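Local coordinates for lipoprotein (Bacillus anthracis, PDB 4JG9) that is of unknown function but is probably a lipid-modified, membrane-attached protein built from two antiparallel beta sheets packed against each other, at residues K69-I75 and Y166-V170; S80-A84 and V170-E174; M99-K103 and Y160-Y166; L104-K110 and W155-V161; P118-Q122 and P144-L149. All blocks are in the same frame, centred on the assembly; numbering follows the deposited sequence.

How the contacts relate
Contact 4 is the most buried of the five: two long neighbouring strands paired by regular backbone bonds, with apolar side chains facing the other sheet. Contact 3 continues the same pair to where strand 153-161 turns into its hairpin with 164-173; one backbone bond remains there and two waters bridge the strand to the turn. Contacts 1, 2 and 3 are partly buried, toward the outside of the fold. Contact 1 sets a bulged turn on strand 164-173 through charge and ring faces, while contact 2 ties the end of that strand to a loop by two backbone bonds. Contact 5 is again largely buried, its Leu119 and Leu149 packing on contact 4. Contacts 3, 4 and 5 all touch the second subunit.

Contact 1. Residues K69-I75 and Y166-V170; sequences KGIEEKI and YDQFV
Lys74 lies against Tyr166 and Asp167, where the turn between strands 66-69 and 75-78 rests on strand 164-173 of the other sheet. Both sides carry a classic beta bulge: Lys74 and Ile75 together face Ile71, while Tyr166 and Asp167 together face Ile159. The lysine chain runs straight as far as CD, then a bend at chi3 (71°) swings CE and NZ over the tyrosine. NZ stands above one face of the Tyr166 ring, off toward its rim and 4.5 Å from the centroid, in a cation-pi contact. The same NZ forms a salt bridge to Asp167 OD2 at 3.1 Å, coming from above the carboxylate plane. Ile75 CG2 meets the tyrosine quite differently, at the ring edge, 3.8 Å from CE2. Ile71 fills in behind the salt bridge: its CG1 rests against the Asp167 carboxylate, and its CD1 slides past Phe169 CB at 3.8 Å.

Further out, Gln168 N holds Asp167 OD1 at 2.7 Å on the anti side, which should help fix the carboxylate. Tyr166 OH is hydrogen-bonded to Asp96 OD2. The turn closes on itself through Ile71 N to Ile75 O, 2.8 Å. At the other end of the contact, where the chain leaves strand 66-69, Gly70 has backbone angles that call for glycine, and its CA sits squarely over the centre of the Phe169 ring, 3.6 Å from the centroid.

Contact 2. Residues S80-A84 and V170-E174; sequences SPIIA and VITAE
Two flat carboxylates belong to Glu174, the last residue, and both meet the 80-84 loop. The chain-terminal one offers OXT to Ala84 N, an almost straight hydrogen bond of 2.9 Å, and Ala84 CB lies beside the same oxygen. The side-chain carboxylate makes looser contacts, with OE2 4.0 Å from Pro81 CB and OE1 4.1 Å from Ile83 CD1. A third flat group, the peptide carbonyl of Ile82, takes the N-H of Glu174 nearly head-on at its oxygen, Glu174 N to Ile82 O being 2.8 Å. Ala173 CA also leans on that oxygen.

Inward the chemistry turns apolar. The chi1 of Ile82 (-68°) turns CG1 and CD1 toward Ile171, and the two CD1 atoms, Ile82 and Ile171, meet at 3.5 Å; Ile82 CG2 lies on Ala173 CB. Leu149 packs on both isoleucines. Strand 164-173 pairs here with strand 153-161 through Trp155 and Gly153, and the loop between strands 75-78 and 88-94 meets the end of that sheet.

Contact 3. Residues M99-K103 and Y160-Y166; sequences MPTGK and YVNEKYY
Met99, a selenomethionine, and Pro100 close round Tyr166 and Val161 beside a beta hairpin whose type I' turn runs from Val161 to Lys164. Bent at chi2 (81°), the Met99 chain brings CE over the centre of the Tyr166 ring, 4.0 Å from the centroid, on the face opposite the one that Lys74 occupies. SE stands off obliquely, in a Met-aromatic contact. The Pro100 and Tyr166 side chains cross at about a right angle, Pro100 CD 3.7 Å from Tyr166 CE1. Val161 is wedged between its neighbours by its two branches: CG2 touches Met99 CE at 3.5 Å, whereas CG1 lies against the backbone oxygens of Pro100 and Thr101.

Past the proline the chain draws close to the turn. Gly102 CA is 4.0 Å from Asn162 CB, a close approach of the glycine backbone to the turn residue. Asn162 N donates to Lys103 O at 3.0 Å, in the carbonyl plane. Glu163, on the turn, reaches Ser126 of the second subunit. One water links Lys103 O to Glu163 N; another accepts from Lys103 N at 3.0 Å and donates to Asn162 OD1 at 2.6 Å.

Contact 4. Residues L104-K110 and W155-V161; sequences LSIIALK and WVLNIYV
The Lys110 side chain passes obliquely over one face of Trp155 at one end of a regular antiparallel strand pair, 104-110 against 155-161, with the register running from Lys110-Trp155 to Leu104-Val161. Its CB sits over the six-membered ring, 3.6 Å from the centroid. CG passes Trp155 CE2 at 3.8 Å, and CD lies the same 3.8 Å from CZ2. With CG anti to the backbone N (chi1 -163°) and the chain extended, NZ is carried past the indole to hydrogen bonds with Ser151 OG and Ser152 O. The indole NE1 is itself hydrogen-bonded to Ser151 O.

Along the pair, side chains alternate between two faces. Leu104, Ile106, Ala108, Leu157 and Ile159 line the inner one, several of them packing on Trp92 of the other sheet; Leu104 CD1 to Ile159 CG2 is 3.6 Å. The other face carries Ser105, Ile107, Asn158 and Tyr160, with Ile107 CD1 3.9 Å from Tyr160 CE2, and the loop residue Phe45 packs on Ile107 and Tyr160. Asn158 OD1 is hydrogen-bonded to Gln168 NE2 of the next strand. The backbone N and ND2 of Asn158, both hydrogen-bonded to Ile107 O at 3.0 Å, grip that oxygen from opposite faces of the carbonyl plane.

Contact 5. Residues P118-Q122 and P144-L149; sequences PLLFQ and PLTMSL
Leu119 splits its two methyls between Met147 and Leu149, lying side by side with both. Its CG occupies the crowded position between backbone N and carbonyl carbon (chi1 42°), and from there CD1 reaches CG of Met147, a selenomethionine, at 4.0 Å and CD2 meets Leu149 CD1 at 3.8 Å. Thr146 is gripped through its backbone. Its O accepts from Phe121 N at 3.0 Å, nearly straight, and its N donates to Gln122 OE1 at 3.1 Å, so a side-chain amide, brought round by a bend at chi2, serves where a strand partner would offer a carbonyl. Thr146 CB rests on Phe121 O. The Phe121 ring has Ser148 CB 3.8 Å from its CD1 and makes a cation-pi contact with Lys87.

Asn40 of the second subunit hydrogen-bonds to Ser148 O and Pro118 O. Strand 142-147 pairs with 88-94, while Leu119 packs on Ile106 and Ala108 of strand 102-110, so the 118-122 loop, following strand 117-118 of one sheet, reaches edge strand 142-147 of the other.

Contact 1. Residues K69-I75 and Y166-V170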
# COMPACT_ATOMS: atom_id res chain seq x y z
N LYS A 69 -16.24 18.43 6.26
CA LYS A 69 -14.98 18.89 5.71
C LYS A 69 -14.75 18.33 4.32
O LYS A 69 -14.89 17.13 4.10
CB LYS A 69 -13.81 18.54 6.62
CG LYS A 69 -13.51 19.61 7.64
CD LYS A 69 -12.10 19.50 8.18
CE LYS A 69 -11.90 20.43 9.35
NZ LYS A 69 -12.15 21.85 8.99
N GLY A 70 -14.39 19.19 3.39
CA GLY A 70 -14.12 18.77 2.04
C GLY A 70 -14.54 19.82 1.04
O GLY A 70 -14.45 21.01 1.32
N ILE A 71 -14.99 19.37 -0.12
CA ILE A 71 -15.37 20.26 -1.20
C ILE A 71 -16.89 20.34 -1.27
O ILE A 71 -17.56 19.33 -1.48
CB ILE A 71 -14.84 19.76 -2.56
CG1 ILE A 71 -13.41 19.22 -2.42
CG2 ILE A 71 -14.94 20.86 -3.60
CD1 ILE A 71 -12.40 20.27 -1.93
N GLU A 72 -17.41 21.55 -1.10
CA GLU A 72 -18.86 21.76 -1.11
C GLU A 72 -19.47 21.32 -2.43
O GLU A 72 -18.90 21.56 -3.49
CB GLU A 72 -19.18 23.23 -0.81
CG GLU A 72 -18.93 23.62 0.63
CD GLU A 72 -19.36 25.05 0.95
OE1 GLU A 72 -20.57 25.37 0.80
OE2 GLU A 72 -18.49 25.84 1.38
N GLU A 73 -20.59 20.63 -2.34
CA GLU A 73 -21.35 20.21 -3.50
C GLU A 73 -20.68 19.08 -4.27
O GLU A 73 -21.09 18.74 -5.36
CB GLU A 73 -21.64 21.39 -4.42
CG GLU A 73 -22.67 22.37 -3.87
CD GLU A 73 -22.98 23.51 -4.82
OE1 GLU A 73 -22.72 23.38 -6.03
OE2 GLU A 73 -23.49 24.55 -4.35
N LYS A 74 -19.62 18.52 -3.70
CA LYS A 74 -18.93 17.42 -4.35
C LYS A 74 -18.73 16.25 -3.40
O LYS A 74 -19.52 15.32 -3.39
CB LYS A 74 -17.59 17.89 -4.91
CG LYS A 74 -17.74 18.93 -6.01
CD LYS A 74 -16.45 19.12 -6.78
CE LYS A 74 -16.15 17.92 -7.65
NZ LYS A 74 -14.89 18.13 -8.42
N ILE A 75 -17.67 16.31 -2.62
CA ILE A 75 -17.40 15.26 -1.65
C ILE A 75 -16.87 15.85 -0.35
O ILE A 75 -16.13 16.81 -0.35
CB ILE A 75 -16.41 14.23 -2.23
CG1 ILE A 75 -16.37 12.98 -1.37
CG2 ILE A 75 -15.03 14.84 -2.40
CD1 ILE A 75 -15.71 11.80 -2.05
N TYR A 166 -10.63 12.74 -9.03
CA TYR A 166 -11.91 13.39 -8.76
C TYR A 166 -11.70 14.75 -8.11
O TYR A 166 -12.13 15.77 -8.63
CB TYR A 166 -12.79 12.53 -7.85
CG TYR A 166 -14.13 13.18 -7.60
CD1 TYR A 166 -15.08 13.23 -8.61
CD2 TYR A 166 -14.42 13.79 -6.39
CE1 TYR A 166 -16.30 13.85 -8.40
CE2 TYR A 166 -15.64 14.41 -6.17
CZ TYR A 166 -16.58 14.43 -7.19
OH TYR A 166 -17.79 15.04 -7.00
N ASP A 167 -11.07 14.74 -6.94
CA ASP A 167 -10.72 15.96 -6.24
C ASP A 167 -9.70 15.69 -5.14
O ASP A 167 -9.19 14.57 -5.01
CB ASP A 167 -11.97 16.62 -5.66
CG ASP A 167 -11.93 18.15 -5.79
OD1 ASP A 167 -10.81 18.70 -5.65
OD2 ASP A 167 -12.98 18.78 -6.07
N GLN A 168 -9.41 16.72 -4.36
CA GLN A 168 -8.47 16.61 -3.26
C GLN A 168 -8.79 17.64 -2.19
O GLN A 168 -9.38 18.68 -2.48
CB GLN A 168 -7.04 16.83 -3.78
CG GLN A 168 -6.71 18.27 -4.10
CD GLN A 168 -5.38 18.43 -4.84
OE1 GLN A 168 -5.06 19.52 -5.31
NE2 GLN A 168 -4.63 17.34 -4.98
N PHE A 169 -8.44 17.35 -0.94
CA PHE A 169 -8.51 18.37 0.10
C PHE A 169 -7.59 18.04 1.27
O PHE A 169 -7.12 16.92 1.40
CB PHE A 169 -9.96 18.67 0.55
CG PHE A 169 -10.66 17.52 1.19
CD1 PHE A 169 -10.60 17.33 2.57
CD2 PHE A 169 -11.40 16.64 0.44
CE1 PHE A 169 -11.25 16.26 3.17
CE2 PHE A 169 -12.05 15.56 1.03
CZ PHE A 169 -11.97 15.38 2.40
N VAL A 170 -7.32 19.04 2.10
CA VAL A 170 -6.35 18.91 3.18
C VAL A 170 -7.03 18.77 4.53
O VAL A 170 -7.98 19.48 4.85
CB VAL A 170 -5.38 20.11 3.19
CG1 VAL A 170 -4.50 20.10 4.42
CG2 VAL A 170 -4.53 20.10 1.93

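Contact 2. Residues S80-A84 and V170-E174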
# COMPACT_ATOMS: atom_id res chain seq x y z
N SER A 80 -14.85 15.27 11.88
CA SER A 80 -14.54 14.51 13.07
C SER A 80 -13.04 14.63 13.34
O SER A 80 -12.24 14.71 12.41
CB SER A 80 -14.93 13.05 12.85
OG SER A 80 -14.63 12.28 13.99
N PRO A 81 -12.65 14.66 14.63
CA PRO A 81 -11.22 14.81 14.92
C PRO A 81 -10.42 13.58 14.49
O PRO A 81 -10.83 12.43 14.72
CB PRO A 81 -11.18 14.99 16.45
CG PRO A 81 -12.47 14.42 16.94
CD PRO A 81 -13.48 14.58 15.84
N ILE A 82 -9.31 13.84 13.81
CA ILE A 82 -8.43 12.77 13.34
C ILE A 82 -7.17 12.69 14.20
O ILE A 82 -6.37 13.62 14.24
CB ILE A 82 -8.08 12.99 11.88
CG1 ILE A 82 -9.34 12.79 11.03
CG2 ILE A 82 -6.99 12.05 11.43
CD1 ILE A 82 -9.35 13.60 9.77
N ILE A 83 -7.01 11.57 14.88
CA ILE A 83 -5.89 11.40 15.79
C ILE A 83 -4.90 10.45 15.15
O ILE A 83 -5.27 9.33 14.79
CB ILE A 83 -6.36 10.82 17.14
CG1 ILE A 83 -7.57 11.59 17.68
CG2 ILE A 83 -5.25 10.88 18.16
CD1 ILE A 83 -7.28 13.01 17.98
N ALA A 84 -3.64 10.86 15.03
CA ALA A 84 -2.65 10.02 14.37
C ALA A 84 -2.57 8.67 15.07
O ALA A 84 -2.66 8.61 16.31
CB ALA A 84 -1.28 10.69 14.33
N VAL A 170 -7.32 19.04 2.10
CA VAL A 170 -6.35 18.91 3.18
C VAL A 170 -7.03 18.77 4.53
O VAL A 170 -7.98 19.48 4.85
CB VAL A 170 -5.38 20.11 3.19
CG1 VAL A 170 -4.50 20.10 4.42
CG2 VAL A 170 -4.53 20.10 1.93
N ILE A 171 -6.54 17.84 5.35
CA ILE A 171 -7.08 17.65 6.69
C ILE A 171 -5.95 17.75 7.69
O ILE A 171 -4.78 17.74 7.32
CB ILE A 171 -7.80 16.28 6.82
CG1 ILE A 171 -6.84 15.14 6.50
CG2 ILE A 171 -8.98 16.20 5.87
CD1 ILE A 171 -6.60 14.24 7.65
N THR A 172 -6.31 17.86 8.97
CA THR A 172 -5.32 17.94 10.04
C THR A 172 -5.38 16.68 10.89
O THR A 172 -6.46 16.25 11.30
CB THR A 172 -5.59 19.13 10.96
OG1 THR A 172 -5.66 20.32 10.18
CG2 THR A 172 -4.50 19.25 12.01
N ALA A 173 -4.23 16.10 11.17
CA ALA A 173 -4.18 15.01 12.13
C ALA A 173 -3.51 15.52 13.39
O ALA A 173 -2.46 16.17 13.34
CB ALA A 173 -3.41 13.81 11.56
N GLU A 174 -4.13 15.22 14.52
CA GLU A 174 -3.62 15.66 15.81
C GLU A 174 -2.75 14.57 16.42
O GLU A 174 -1.96 14.83 17.32
CB GLU A 174 -4.79 16.00 16.73
CG GLU A 174 -5.58 17.21 16.30
CD GLU A 174 -6.99 17.22 16.85
OE1 GLU A 174 -7.15 17.09 18.08
OE2 GLU A 174 -7.93 17.37 16.05
OXT GLU A 174 -2.80 13.41 16.01

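Contact 3. Residues M99-K103 and Y160-Y166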
# COMPACT_ATOMS: atom_id res chain seq x y z
N MSE A 99 -22.09 12.21 -9.21
CA MSE A 99 -20.93 11.46 -8.76
C MSE A 99 -20.67 10.32 -9.71
O MSE A 99 -21.57 9.52 -9.97
CB MSE A 99 -21.18 10.88 -7.38
CG MSE A 99 -19.94 10.27 -6.76
SE MSE A 99 -18.83 11.64 -5.96
CE MSE A 99 -17.24 10.60 -5.89
N PRO A 100 -19.44 10.22 -10.22
CA PRO A 100 -19.09 9.14 -11.16
C PRO A 100 -19.21 7.78 -10.49
O PRO A 100 -19.08 7.67 -9.27
CB PRO A 100 -17.62 9.42 -11.49
CG PRO A 100 -17.37 10.82 -11.06
CD PRO A 100 -18.28 11.07 -9.90
N THR A 101 -19.44 6.75 -11.29
CA THR A 101 -19.51 5.39 -10.78
C THR A 101 -18.11 4.77 -10.72
O THR A 101 -17.29 4.99 -11.62
CB THR A 101 -20.38 4.51 -11.70
OG1 THR A 101 -21.67 5.09 -11.83
CG2 THR A 101 -20.49 3.07 -11.17
N GLY A 102 -17.83 3.99 -9.67
CA GLY A 102 -16.58 3.24 -9.59
C GLY A 102 -16.10 2.97 -8.18
O GLY A 102 -16.67 3.48 -7.21
N LYS A 103 -15.04 2.19 -8.04
CA LYS A 103 -14.46 2.02 -6.71
C LYS A 103 -13.82 3.35 -6.31
O LYS A 103 -13.31 4.09 -7.17
CB LYS A 103 -13.38 0.93 -6.70
CG LYS A 103 -13.76 -0.39 -7.31
CD LYS A 103 -14.81 -1.13 -6.53
CE LYS A 103 -14.88 -2.56 -7.07
NZ LYS A 103 -16.20 -3.17 -6.79
N TYR A 160 -9.91 9.51 -6.04
CA TYR A 160 -10.10 8.97 -7.38
C TYR A 160 -11.36 8.13 -7.37
O TYR A 160 -11.72 7.54 -6.35
CB TYR A 160 -8.90 8.10 -7.81
CG TYR A 160 -7.60 8.86 -7.77
CD1 TYR A 160 -6.98 9.28 -8.95
CD2 TYR A 160 -6.97 9.15 -6.56
CE1 TYR A 160 -5.79 9.99 -8.92
CE2 TYR A 160 -5.77 9.86 -6.52
CZ TYR A 160 -5.19 10.28 -7.70
OH TYR A 160 -4.01 10.97 -7.65
N VAL A 161 -12.06 8.12 -8.49
CA VAL A 161 -13.17 7.21 -8.69
C VAL A 161 -12.94 6.50 -10.00
O VAL A 161 -12.68 7.15 -11.03
CB VAL A 161 -14.52 7.94 -8.71
CG1 VAL A 161 -15.65 6.99 -9.12
CG2 VAL A 161 -14.78 8.59 -7.36
N ASN A 162 -13.03 5.18 -9.95
CA ASN A 162 -12.78 4.36 -11.12
C ASN A 162 -11.41 4.70 -11.71
O ASN A 162 -11.24 4.72 -12.93
CB ASN A 162 -13.89 4.55 -12.17
CG ASN A 162 -13.98 3.37 -13.12
OD1 ASN A 162 -13.55 2.26 -12.79
ND2 ASN A 162 -14.54 3.61 -14.30
N GLU A 163 -10.47 4.99 -10.81
CA GLU A 163 -9.07 5.28 -11.16
C GLU A 163 -8.84 6.61 -11.85
O GLU A 163 -7.73 6.88 -12.32
CB GLU A 163 -8.44 4.14 -11.98
CG GLU A 163 -8.50 2.82 -11.26
CD GLU A 163 -7.54 1.78 -11.82
OE1 GLU A 163 -6.90 2.07 -12.87
OE2 GLU A 163 -7.42 0.69 -11.20
N LYS A 164 -9.88 7.43 -11.91
CA LYS A 164 -9.81 8.77 -12.50
C LYS A 164 -9.85 9.83 -11.39
O LYS A 164 -10.66 9.73 -10.47
CB LYS A 164 -10.97 8.98 -13.46
CG LYS A 164 -11.07 10.36 -14.09
CD LYS A 164 -12.30 10.43 -14.97
CE LYS A 164 -12.56 11.81 -15.49
NZ LYS A 164 -11.57 12.20 -16.53
N TYR A 165 -8.95 10.81 -11.47
CA TYR A 165 -8.87 11.85 -10.45
C TYR A 165 -10.21 12.58 -10.28
O TYR A 165 -10.83 12.98 -11.25
CB TYR A 165 -7.77 12.86 -10.80
CG TYR A 165 -7.63 13.98 -9.80
CD1 TYR A 165 -6.87 13.82 -8.64
CD2 TYR A 165 -8.26 15.20 -10.00
CE1 TYR A 165 -6.75 14.85 -7.71
CE2 TYR A 165 -8.13 16.24 -9.08
CZ TYR A 165 -7.38 16.05 -7.94
OH TYR A 165 -7.26 17.08 -7.03
N TYR A 166 -10.63 12.74 -9.03
CA TYR A 166 -11.91 13.39 -8.76
C TYR A 166 -11.70 14.75 -8.11
O TYR A 166 -12.13 15.77 -8.63
CB TYR A 166 -12.79 12.53 -7.85
CG TYR A 166 -14.13 13.18 -7.60
CD1 TYR A 166 -15.08 13.23 -8.61
CD2 TYR A 166 -14.42 13.79 -6.39
CE1 TYR A 166 -16.30 13.85 -8.40
CE2 TYR A 166 -15.64 14.41 -6.17
CZ TYR A 166 -16.58 14.43 -7.19
OH TYR A 166 -17.79 15.04 -7.00
O HOH W 1 -10.64 4.39 -7.89
O HOH W 2 -13.50 1.20 -10.43

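Contact 4. Residues L104-K110 and W155-V161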
# COMPACT_ATOMS: atom_id res chain seq x y z
N LEU A 104 -13.82 3.63 -5.02
CA LEU A 104 -13.26 4.89 -4.52
C LEU A 104 -11.85 4.68 -4.00
O LEU A 104 -11.61 3.77 -3.19
CB LEU A 104 -14.14 5.45 -3.41
CG LEU A 104 -13.70 6.74 -2.73
CD1 LEU A 104 -13.99 7.94 -3.62
CD2 LEU A 104 -14.41 6.89 -1.40
N SER A 105 -10.92 5.50 -4.47
CA SER A 105 -9.54 5.46 -3.97
C SER A 105 -9.15 6.74 -3.25
O SER A 105 -9.53 7.85 -3.64
CB SER A 105 -8.54 5.20 -5.11
OG SER A 105 -8.87 4.05 -5.87
N ILE A 106 -8.39 6.58 -2.18
CA ILE A 106 -7.83 7.71 -1.47
C ILE A 106 -6.34 7.51 -1.31
O ILE A 106 -5.89 6.54 -0.71
CB ILE A 106 -8.44 7.89 -0.09
CG1 ILE A 106 -9.92 8.23 -0.20
CG2 ILE A 106 -7.71 9.01 0.65
CD1 ILE A 106 -10.65 8.07 1.10
N ILE A 107 -5.56 8.45 -1.85
CA ILE A 107 -4.11 8.41 -1.76
C ILE A 107 -3.64 9.65 -1.00
O ILE A 107 -3.83 10.77 -1.48
CB ILE A 107 -3.48 8.42 -3.14
CG1 ILE A 107 -3.99 7.23 -3.97
CG2 ILE A 107 -1.96 8.43 -3.04
CD1 ILE A 107 -3.29 7.07 -5.31
N ALA A 108 -3.00 9.45 0.14
CA ALA A 108 -2.63 10.55 1.03
C ALA A 108 -1.15 10.87 0.99
O ALA A 108 -0.30 9.98 0.79
CB ALA A 108 -3.05 10.23 2.46
N LEU A 109 -0.83 12.14 1.15
CA LEU A 109 0.56 12.57 1.32
C LEU A 109 0.65 13.61 2.41
O LEU A 109 -0.16 14.55 2.47
CB LEU A 109 1.15 13.13 0.03
CG LEU A 109 1.38 12.09 -1.06
CD1 LEU A 109 0.30 12.18 -2.12
CD2 LEU A 109 2.78 12.21 -1.65
N LYS A 110 1.64 13.46 3.27
CA LYS A 110 1.87 14.43 4.30
C LYS A 110 2.49 15.67 3.68
O LYS A 110 3.09 15.61 2.60
CB LYS A 110 2.79 13.87 5.39
CG LYS A 110 2.74 14.66 6.68
CD LYS A 110 3.57 14.02 7.76
CE LYS A 110 3.39 14.81 9.04
NZ LYS A 110 4.20 14.27 10.16
N TRP A 155 -2.21 16.70 5.99
CA TRP A 155 -2.21 15.65 4.99
C TRP A 155 -3.15 16.07 3.88
O TRP A 155 -4.25 16.56 4.16
CB TRP A 155 -2.71 14.34 5.59
CG TRP A 155 -1.77 13.72 6.58
CD1 TRP A 155 -1.63 14.04 7.90
CD2 TRP A 155 -0.82 12.67 6.32
NE1 TRP A 155 -0.65 13.26 8.47
CE2 TRP A 155 -0.14 12.41 7.53
CE3 TRP A 155 -0.48 11.92 5.18
CZ2 TRP A 155 0.85 11.43 7.64
CZ3 TRP A 155 0.52 10.95 5.29
CH2 TRP A 155 1.17 10.72 6.50
N VAL A 156 -2.74 15.88 2.64
CA VAL A 156 -3.65 16.07 1.52
C VAL A 156 -4.26 14.73 1.13
O VAL A 156 -3.58 13.69 1.09
CB VAL A 156 -2.96 16.73 0.30
CG1 VAL A 156 -1.82 15.85 -0.24
CG2 VAL A 156 -4.00 17.04 -0.80
N LEU A 157 -5.57 14.73 0.89
CA LEU A 157 -6.27 13.52 0.49
C LEU A 157 -6.64 13.58 -0.99
O LEU A 157 -7.52 14.34 -1.37
CB LEU A 157 -7.53 13.38 1.33
CG LEU A 157 -7.45 12.58 2.63
CD1 LEU A 157 -6.22 12.91 3.41
CD2 LEU A 157 -8.70 12.85 3.46
N ASN A 158 -5.96 12.80 -1.82
CA ASN A 158 -6.26 12.76 -3.25
C ASN A 158 -7.28 11.68 -3.55
O ASN A 158 -7.10 10.53 -3.19
CB ASN A 158 -5.00 12.53 -4.07
CG ASN A 158 -3.93 13.55 -3.76
OD1 ASN A 158 -4.02 14.70 -4.19
ND2 ASN A 158 -2.91 13.13 -3.00
N ILE A 159 -8.38 12.07 -4.19
CA ILE A 159 -9.52 11.18 -4.34
C ILE A 159 -9.74 10.80 -5.80
O ILE A 159 -9.74 11.66 -6.69
CB ILE A 159 -10.80 11.81 -3.74
CG1 ILE A 159 -10.62 12.12 -2.25
CG2 ILE A 159 -12.01 10.92 -3.95
CD1 ILE A 159 -11.31 13.41 -1.85
N TYR A 160 -9.91 9.51 -6.04
CA TYR A 160 -10.10 8.97 -7.38
C TYR A 160 -11.36 8.13 -7.37
O TYR A 160 -11.72 7.54 -6.35
CB TYR A 160 -8.90 8.10 -7.81
CG TYR A 160 -7.60 8.86 -7.77
CD1 TYR A 160 -6.98 9.28 -8.95
CD2 TYR A 160 -6.97 9.15 -6.56
CE1 TYR A 160 -5.79 9.99 -8.92
CE2 TYR A 160 -5.77 9.86 -6.52
CZ TYR A 160 -5.19 10.28 -7.70
OH TYR A 160 -4.01 10.97 -7.65
N VAL A 161 -12.06 8.12 -8.49
CA VAL A 161 -13.17 7.21 -8.69
C VAL A 161 -12.94 6.50 -10.00
O VAL A 161 -12.68 7.15 -11.03
CB VAL A 161 -14.52 7.94 -8.71
CG1 VAL A 161 -15.65 6.99 -9.12
CG2 VAL A 161 -14.78 8.59 -7.36

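Contact 5. Residues P118-Q122 and P144-L149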
# COMPACT_ATOMS: atom_id res chain seq x y z
N PRO A 118 -1.60 4.74 1.56
CA PRO A 118 -3.02 4.44 1.68
C PRO A 118 -3.46 4.69 3.11
O PRO A 118 -2.65 4.55 4.01
CB PRO A 118 -3.09 2.95 1.36
CG PRO A 118 -1.75 2.43 1.72
CD PRO A 118 -0.80 3.52 1.36
N LEU A 119 -4.71 5.05 3.32
CA LEU A 119 -5.18 5.15 4.65
C LEU A 119 -6.37 4.27 4.90
O LEU A 119 -6.91 4.36 5.98
CB LEU A 119 -5.45 6.60 5.05
CG LEU A 119 -6.14 7.53 4.07
CD1 LEU A 119 -7.57 7.09 3.80
CD2 LEU A 119 -6.13 8.94 4.63
N LEU A 120 -6.83 3.42 4.01
CA LEU A 120 -7.99 2.66 4.43
C LEU A 120 -7.66 1.41 5.24
O LEU A 120 -6.79 0.64 4.87
CB LEU A 120 -8.91 2.36 3.25
CG LEU A 120 -9.57 3.57 2.62
CD1 LEU A 120 -10.18 3.21 1.29
CD2 LEU A 120 -10.62 4.16 3.55
N PHE A 121 -8.35 1.24 6.36
CA PHE A 121 -8.23 0.06 7.20
C PHE A 121 -9.65 -0.44 7.37
O PHE A 121 -10.30 -0.15 8.36
CB PHE A 121 -7.62 0.39 8.55
CG PHE A 121 -6.13 0.53 8.53
CD1 PHE A 121 -5.55 1.77 8.44
CD2 PHE A 121 -5.32 -0.58 8.59
CE1 PHE A 121 -4.18 1.91 8.42
CE2 PHE A 121 -3.95 -0.45 8.57
CZ PHE A 121 -3.38 0.79 8.48
N GLN A 122 -10.11 -1.17 6.38
CA GLN A 122 -11.50 -1.57 6.30
C GLN A 122 -11.80 -2.88 7.04
O GLN A 122 -11.06 -3.86 6.93
CB GLN A 122 -11.90 -1.71 4.82
CG GLN A 122 -11.97 -0.38 4.07
CD GLN A 122 -13.07 0.56 4.63
OE1 GLN A 122 -12.89 1.19 5.68
NE2 GLN A 122 -14.19 0.66 3.91
N PRO A 144 -19.42 4.88 5.28
CA PRO A 144 -18.47 4.92 6.40
C PRO A 144 -17.12 4.33 6.02
O PRO A 144 -17.07 3.27 5.44
CB PRO A 144 -19.14 4.05 7.46
CG PRO A 144 -20.19 3.28 6.77
CD PRO A 144 -20.30 3.71 5.33
N LEU A 145 -16.06 5.07 6.30
CA LEU A 145 -14.71 4.63 6.01
C LEU A 145 -13.84 4.71 7.25
O LEU A 145 -13.82 5.74 7.95
CB LEU A 145 -14.09 5.51 4.92
CG LEU A 145 -14.81 5.50 3.57
CD1 LEU A 145 -14.11 6.45 2.60
CD2 LEU A 145 -14.85 4.09 3.02
N THR A 146 -13.12 3.64 7.54
CA THR A 146 -12.22 3.65 8.68
C THR A 146 -10.82 4.04 8.22
O THR A 146 -10.24 3.39 7.33
CB THR A 146 -12.21 2.29 9.40
OG1 THR A 146 -13.54 1.97 9.82
CG2 THR A 146 -11.31 2.32 10.62
N MSE A 147 -10.29 5.10 8.81
CA MSE A 147 -9.03 5.66 8.36
C MSE A 147 -8.02 5.76 9.48
O MSE A 147 -8.39 5.78 10.66
CB MSE A 147 -9.24 7.07 7.80
CG MSE A 147 -10.33 7.17 6.76
SE MSE A 147 -10.47 8.97 5.99
CE MSE A 147 -11.26 9.83 7.44
N SER A 148 -6.75 5.86 9.11
CA SER A 148 -5.69 6.10 10.06
C SER A 148 -4.52 6.80 9.36
O SER A 148 -4.14 6.41 8.26
CB SER A 148 -5.23 4.79 10.69
OG SER A 148 -4.33 5.03 11.77
N LEU A 149 -3.99 7.86 9.98
CA LEU A 149 -2.81 8.56 9.49
C LEU A 149 -1.64 8.30 10.43
O LEU A 149 -1.80 8.34 11.66
CB LEU A 149 -3.05 10.07 9.40
CG LEU A 149 -3.80 10.65 8.19
CD1 LEU A 149 -3.31 9.98 6.92
CD2 LEU A 149 -5.30 10.52 8.35